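Local structure of malyl-CoA lyase/beta-methylmalyl-CoA lyase (Methylobacterium extorquens, 5UGR) at residues A[48-60]-A[84-96]. The protein belongs to the HpcH/HpaI aldolase/citrate lyase family and is a magnesium-binding lyase built on a closed, eight-stranded parallel beta/alpha barrel. Sequence-based numbering, arbitrary orientation.
Sequences APDDKEQARKNII and YMYRDVVDIVEAC
Arg56 reaches across from helix 52-65 and drops as a knob into a hole formed by Arg87, Asp88, Asp91 and Ile92 of helix 85-95. Its CG stands anti to the backbone N and the chain bends at chi3, which lays the guanidinium side-on to Asp88. Both donors converge on a single oxygen: Arg56 NE meets Asp88 OD1 at 2.8 Å on the anti lone pair, with an N-H...O angle of 159°, whereas Arg56 NH2 reaches the same atom at 3.0 Å from above the carboxylate plane. A water held by Lys52 O also donates to OD1, and the other oxygen of Asp88 is bonded by Asn78, fixing the carboxylate from both ends.

Over one guanidinium face lies Arg87 CB, 3.7 Å from Arg56 CZ. In turn, Arg56 NH1 sits over the centre of the Arg87 guanidinium, the two planes 49° apart. Arg87 NH2 binds the syn lone pair of Asp91 OD2 at 2.7 Å, and a long salt bridge plus a water link Arg87 to Glu53.

Toward the N-terminal ends, Lys52 CD stands over the Tyr84 ring, 3.5 Å from its centroid, a CH-pi contact; the lysine chain bends at chi4, and Lys52 NZ is hydrogen-bonded to Val47 O, Leu43 O and Asn78 OD1. At the C-terminal ends the contact turns apolar, Ile60 CG1 meeting Ile92 CG1 at 3.8 Å.

Crossing at only -19°, these neighbouring, nearly parallel helices follow the second and third strands of the TIM barrel. The close Arg56-Arg87 pair is probably tolerated because Asp88, Asp91 and Glu53 distribute compensating negative charge around it, gathering the charges at the middle of the helix pair, with the apolar packing toward the C-terminal ends.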
loop_
_atom_site.group_PDB
_atom_site.type_symbol
_atom_site.label_atom_id
_atom_site.label_comp_id
_atom_site.label_asym_id
_atom_site.label_seq_id
_atom_site.Cartn_x
_atom_site.Cartn_y
_atom_site.Cartn_z
ATOM N N ALA A 48 -23.932 -20.011 -25.056
ATOM C CA ALA A 48 -25.064 -19.117 -24.779
ATOM C C ALA A 48 -25.599 -19.418 -23.392
ATOM O O ALA A 48 -25.550 -20.553 -22.977
ATOM C CB ALA A 48 -26.173 -19.307 -25.794
ATOM N N PRO A 49 -26.174 -18.417 -22.712
ATOM C CA PRO A 49 -26.773 -18.653 -21.391
ATOM C C PRO A 49 -27.684 -19.874 -21.318
ATOM O O PRO A 49 -27.521 -20.681 -20.418
ATOM C CB PRO A 49 -27.585 -17.369 -21.164
ATOM C CG PRO A 49 -26.633 -16.311 -21.764
ATOM C CD PRO A 49 -26.176 -16.985 -23.047
ATOM N N ASP A 50 -28.600 -20.032 -22.259
ATOM C CA ASP A 50 -29.514 -21.144 -22.185
ATOM C C ASP A 50 -28.868 -22.494 -22.370
ATOM O O ASP A 50 -29.486 -23.486 -22.080
ATOM C CB ASP A 50 -30.598 -21.000 -23.264
ATOM C CG ASP A 50 -31.604 -19.939 -22.940
ATOM O OD1 ASP A 50 -31.723 -19.496 -21.785
ATOM O OD2 ASP A 50 -32.315 -19.543 -23.875
ATOM N N ASP A 51 -27.614 -22.532 -22.830
ATOM C CA ASP A 51 -26.861 -23.773 -23.021
ATOM C C ASP A 51 -25.843 -24.082 -21.935
ATOM O O ASP A 51 -25.202 -25.158 -21.977
ATOM C CB ASP A 51 -26.112 -23.723 -24.388
ATOM C CG ASP A 51 -27.032 -23.698 -25.592
ATOM O OD1 ASP A 51 -28.114 -24.276 -25.514
ATOM O OD2 ASP A 51 -26.656 -23.166 -26.671
ATOM N N LYS A 52 -25.670 -23.158 -20.960
ATOM C CA LYS A 52 -24.603 -23.310 -19.966
ATOM C C LYS A 52 -24.772 -24.510 -19.048
ATOM O O LYS A 52 -23.790 -25.217 -18.750
ATOM C CB LYS A 52 -24.392 -22.030 -19.228
ATOM C CG LYS A 52 -23.709 -20.933 -20.060
ATOM C CD LYS A 52 -23.501 -19.680 -19.260
ATOM C CE LYS A 52 -22.989 -18.498 -20.062
ATOM N NZ LYS A 52 -21.720 -18.751 -20.769
ATOM N N GLU A 53 -26.030 -24.800 -18.666
ATOM C CA GLU A 53 -26.267 -25.910 -17.730
ATOM C C GLU A 53 -25.912 -27.239 -18.423
ATOM O O GLU A 53 -25.257 -28.124 -17.837
ATOM C CB GLU A 53 -27.731 -25.883 -17.263
ATOM C CG GLU A 53 -28.042 -27.100 -16.440
ATOM C CD GLU A 53 -29.407 -27.099 -15.813
ATOM O OE1 GLU A 53 -29.538 -27.669 -14.717
ATOM O OE2 GLU A 53 -30.321 -26.559 -16.403
ATOM N N GLN A 54 -26.341 -27.373 -19.694
ATOM C CA GLN A 54 -26.014 -28.594 -20.454
ATOM C C GLN A 54 -24.541 -28.700 -20.774
ATOM O O GLN A 54 -23.959 -29.784 -20.725
ATOM C CB GLN A 54 -26.860 -28.679 -21.728
ATOM C CG GLN A 54 -26.734 -29.994 -22.460
ATOM C CD GLN A 54 -27.145 -31.207 -21.638
ATOM O OE1 GLN A 54 -28.214 -31.230 -21.051
ATOM N NE2 GLN A 54 -26.273 -32.219 -21.566
ATOM N N ALA A 55 -23.910 -27.549 -21.077
ATOM C CA ALA A 55 -22.497 -27.604 -21.413
ATOM C C ALA A 55 -21.711 -28.120 -20.225
ATOM O O ALA A 55 -20.741 -28.854 -20.371
ATOM C CB ALA A 55 -22.016 -26.214 -21.816
ATOM N N ARG A 56 -22.156 -27.770 -19.021
ATOM C CA ARG A 56 -21.498 -28.235 -17.803
ATOM C C ARG A 56 -21.561 -29.740 -17.690
ATOM O O ARG A 56 -20.555 -30.440 -17.426
ATOM C CB ARG A 56 -22.101 -27.520 -16.589
ATOM C CG ARG A 56 -21.343 -27.725 -15.328
ATOM C CD ARG A 56 -22.020 -27.095 -14.132
ATOM N NE ARG A 56 -22.303 -25.652 -14.280
ATOM C CZ ARG A 56 -23.471 -25.018 -14.192
ATOM N NH1 ARG A 56 -24.626 -25.669 -14.080
ATOM N NH2 ARG A 56 -23.510 -23.701 -14.258
ATOM N N LYS A 57 -22.752 -30.263 -17.967
ATOM C CA LYS A 57 -22.888 -31.720 -17.999
ATOM C C LYS A 57 -22.056 -32.407 -19.090
ATOM O O LYS A 57 -21.409 -33.423 -18.847
ATOM C CB LYS A 57 -24.380 -32.059 -18.161
ATOM C CG LYS A 57 -25.244 -31.671 -16.977
ATOM C CD LYS A 57 -26.702 -32.023 -17.309
ATOM C CE LYS A 57 -27.619 -31.493 -16.228
ATOM N NZ LYS A 57 -29.049 -31.585 -16.622
ATOM N N ASN A 58 -22.038 -31.800 -20.262
ATOM C CA ASN A 58 -21.249 -32.294 -21.391
ATOM C C ASN A 58 -19.787 -32.368 -21.027
ATOM O O ASN A 58 -19.092 -33.373 -21.330
ATOM C CB ASN A 58 -21.403 -31.441 -22.637
ATOM C CG ASN A 58 -22.821 -31.430 -23.219
ATOM O OD1 ASN A 58 -23.657 -32.321 -22.954
ATOM N ND2 ASN A 58 -23.075 -30.445 -24.053
ATOM N N ILE A 59 -19.300 -31.300 -20.364
ATOM C CA ILE A 59 -17.897 -31.300 -19.989
ATOM C C ILE A 59 -17.493 -32.344 -18.938
ATOM O O ILE A 59 -16.442 -32.961 -19.001
ATOM C CB ILE A 59 -17.508 -29.833 -19.533
ATOM C CG1 ILE A 59 -17.427 -28.954 -20.790
ATOM C CG2 ILE A 59 -16.179 -29.829 -18.771
ATOM C CD1 ILE A 59 -17.263 -27.458 -20.534
ATOM N N ILE A 60 -18.381 -32.583 -17.988
ATOM C CA ILE A 60 -18.137 -33.618 -17.020
ATOM C C ILE A 60 -17.980 -34.975 -17.744
ATOM O O ILE A 60 -17.046 -35.743 -17.485
ATOM C CB ILE A 60 -19.269 -33.662 -15.976
ATOM C CG1 ILE A 60 -19.141 -32.450 -15.018
ATOM C CG2 ILE A 60 -19.189 -34.959 -15.185
ATOM C CD1 ILE A 60 -20.309 -32.246 -14.079
ATOM N N TYR A 84 -23.600 -18.574 -12.859
ATOM C CA TYR A 84 -23.231 -19.892 -13.337
ATOM C C TYR A 84 -21.954 -20.441 -12.674
ATOM O O TYR A 84 -21.758 -21.634 -12.588
ATOM C CB TYR A 84 -22.973 -19.871 -14.834
ATOM C CG TYR A 84 -24.106 -19.297 -15.630
ATOM C CD1 TYR A 84 -25.266 -20.070 -15.900
ATOM C CD2 TYR A 84 -24.058 -17.964 -16.063
ATOM C CE1 TYR A 84 -26.307 -19.487 -16.616
ATOM C CE2 TYR A 84 -25.109 -17.412 -16.771
ATOM C CZ TYR A 84 -26.210 -18.175 -17.041
ATOM O OH TYR A 84 -27.240 -17.549 -17.721
ATOM N N MET A 85 -21.075 -19.510 -12.270
ATOM C CA MET A 85 -19.711 -19.906 -11.961
ATOM C C MET A 85 -19.598 -20.927 -10.808
ATOM O O MET A 85 -18.824 -21.893 -10.890
ATOM C CB MET A 85 -18.877 -18.658 -11.635
ATOM C CG MET A 85 -17.421 -18.984 -11.523
ATOM S SD MET A 85 -16.567 -18.085 -10.214
ATOM C CE MET A 85 -17.075 -19.101 -8.813
ATOM N N TYR A 86 -20.319 -20.687 -9.714
ATOM C CA TYR A 86 -20.078 -21.571 -8.556
ATOM C C TYR A 86 -20.442 -23.031 -8.880
ATOM O O TYR A 86 -19.766 -23.936 -8.426
ATOM C CB TYR A 86 -20.760 -21.105 -7.268
ATOM C CG TYR A 86 -22.262 -21.295 -7.184
ATOM C CD1 TYR A 86 -23.137 -20.394 -7.774
ATOM C CD2 TYR A 86 -22.794 -22.365 -6.479
ATOM C CE1 TYR A 86 -24.490 -20.519 -7.663
ATOM C CE2 TYR A 86 -24.162 -22.509 -6.370
ATOM C CZ TYR A 86 -25.011 -21.591 -6.972
ATOM O OH TYR A 86 -26.395 -21.711 -6.799
ATOM N N ARG A 87 -21.464 -23.225 -9.695
ATOM C CA ARG A 87 -21.797 -24.575 -10.106
ATOM C C ARG A 87 -20.815 -25.193 -11.111
ATOM O O ARG A 87 -20.538 -26.379 -11.052
ATOM C CB ARG A 87 -23.245 -24.609 -10.565
ATOM C CG ARG A 87 -24.088 -24.986 -9.356
ATOM C CD ARG A 87 -24.565 -26.452 -9.453
ATOM N NE ARG A 87 -25.735 -26.212 -10.211
ATOM C CZ ARG A 87 -26.306 -27.017 -11.060
ATOM N NH1 ARG A 87 -27.337 -26.515 -11.653
ATOM N NH2 ARG A 87 -25.870 -28.263 -11.277
ATOM N N ASP A 88 -20.204 -24.362 -11.953
ATOM C CA ASP A 88 -19.112 -24.813 -12.806
ATOM C C ASP A 88 -17.983 -25.445 -11.978
ATOM O O ASP A 88 -17.517 -26.531 -12.258
ATOM C CB ASP A 88 -18.524 -23.677 -13.629
ATOM C CG ASP A 88 -19.494 -23.011 -14.588
ATOM O OD1 ASP A 88 -20.568 -23.599 -14.969
ATOM O OD2 ASP A 88 -19.159 -21.843 -15.034
ATOM N N VAL A 89 -17.554 -24.699 -10.957
ATOM C CA VAL A 89 -16.424 -25.139 -10.152
ATOM C C VAL A 89 -16.809 -26.346 -9.303
ATOM O O VAL A 89 -16.109 -27.362 -9.287
ATOM C CB VAL A 89 -15.869 -23.982 -9.298
ATOM C CG1 VAL A 89 -14.711 -24.437 -8.418
ATOM C CG2 VAL A 89 -15.391 -22.828 -10.212
ATOM N N VAL A 90 -17.897 -26.218 -8.567
ATOM C CA VAL A 90 -18.329 -27.313 -7.662
ATOM C C VAL A 90 -18.580 -28.600 -8.466
ATOM O O VAL A 90 -18.010 -29.642 -8.163
ATOM C CB VAL A 90 -19.599 -26.916 -6.862
ATOM C CG1 VAL A 90 -20.196 -28.150 -6.159
ATOM C CG2 VAL A 90 -19.246 -25.858 -5.822
ATOM N N ASP A 91 -19.414 -28.519 -9.498
ATOM C CA ASP A 91 -19.831 -29.773 -10.168
ATOM C C ASP A 91 -18.649 -30.448 -10.876
ATOM O O ASP A 91 -18.468 -31.658 -10.800
ATOM C CB ASP A 91 -20.959 -29.550 -11.148
ATOM C CG ASP A 91 -22.251 -29.187 -10.500
ATOM O OD1 ASP A 91 -22.346 -29.160 -9.262
ATOM O OD2 ASP A 91 -23.240 -29.063 -11.271
ATOM N N ILE A 92 -17.829 -29.660 -11.559
ATOM C CA ILE A 92 -16.743 -30.245 -12.342
ATOM C C ILE A 92 -15.599 -30.670 -11.466
ATOM O O ILE A 92 -15.055 -31.783 -11.677
ATOM C CB ILE A 92 -16.304 -29.348 -13.514
ATOM C CG1 ILE A 92 -17.481 -29.073 -14.430
ATOM C CG2 ILE A 92 -15.114 -29.933 -14.257
ATOM C CD1 ILE A 92 -17.350 -27.922 -15.428
ATOM N N VAL A 93 -15.190 -29.833 -10.483
ATOM C CA VAL A 93 -14.074 -30.249 -9.675
ATOM C C VAL A 93 -14.472 -31.482 -8.833
ATOM O O VAL A 93 -13.656 -32.425 -8.672
ATOM C CB VAL A 93 -13.469 -29.107 -8.820
ATOM C CG1 VAL A 93 -12.327 -29.582 -7.950
ATOM C CG2 VAL A 93 -13.001 -27.958 -9.721
ATOM N N GLU A 94 -15.706 -31.537 -8.359
ATOM C CA GLU A 94 -16.129 -32.729 -7.591
ATOM C C GLU A 94 -16.057 -33.988 -8.429
ATOM O O GLU A 94 -15.624 -35.020 -7.928
ATOM C CB GLU A 94 -17.537 -32.535 -7.016
ATOM C CG GLU A 94 -17.599 -31.663 -5.775
ATOM C CD GLU A 94 -18.990 -31.562 -5.163
ATOM O OE1 GLU A 94 -19.973 -32.105 -5.720
ATOM O OE2 GLU A 94 -19.072 -30.953 -4.064
ATOM N N ALA A 95 -16.487 -33.886 -9.700
ATOM C CA ALA A 95 -16.716 -35.077 -10.547
ATOM C C ALA A 95 -15.544 -35.530 -11.383
ATOM O O ALA A 95 -15.582 -36.646 -11.898
ATOM C CB ALA A 95 -17.921 -34.856 -11.429
ATOM N N CYS A 96 -14.529 -34.661 -11.557
ATOM C CA CYS A 96 -13.587 -34.870 -12.669
ATOM C C CYS A 96 -12.137 -34.789 -12.229
ATOM O O CYS A 96 -11.476 -33.749 -12.401
ATOM C CB CYS A 96 -13.854 -33.890 -13.800
ATOM S SG CYS A 96 -15.520 -33.857 -14.464
HETATM O O HOH W 1 -21.897 -23.167 -17.391
HETATM O O HOH W 2 -27.494 -29.175 -13.642
#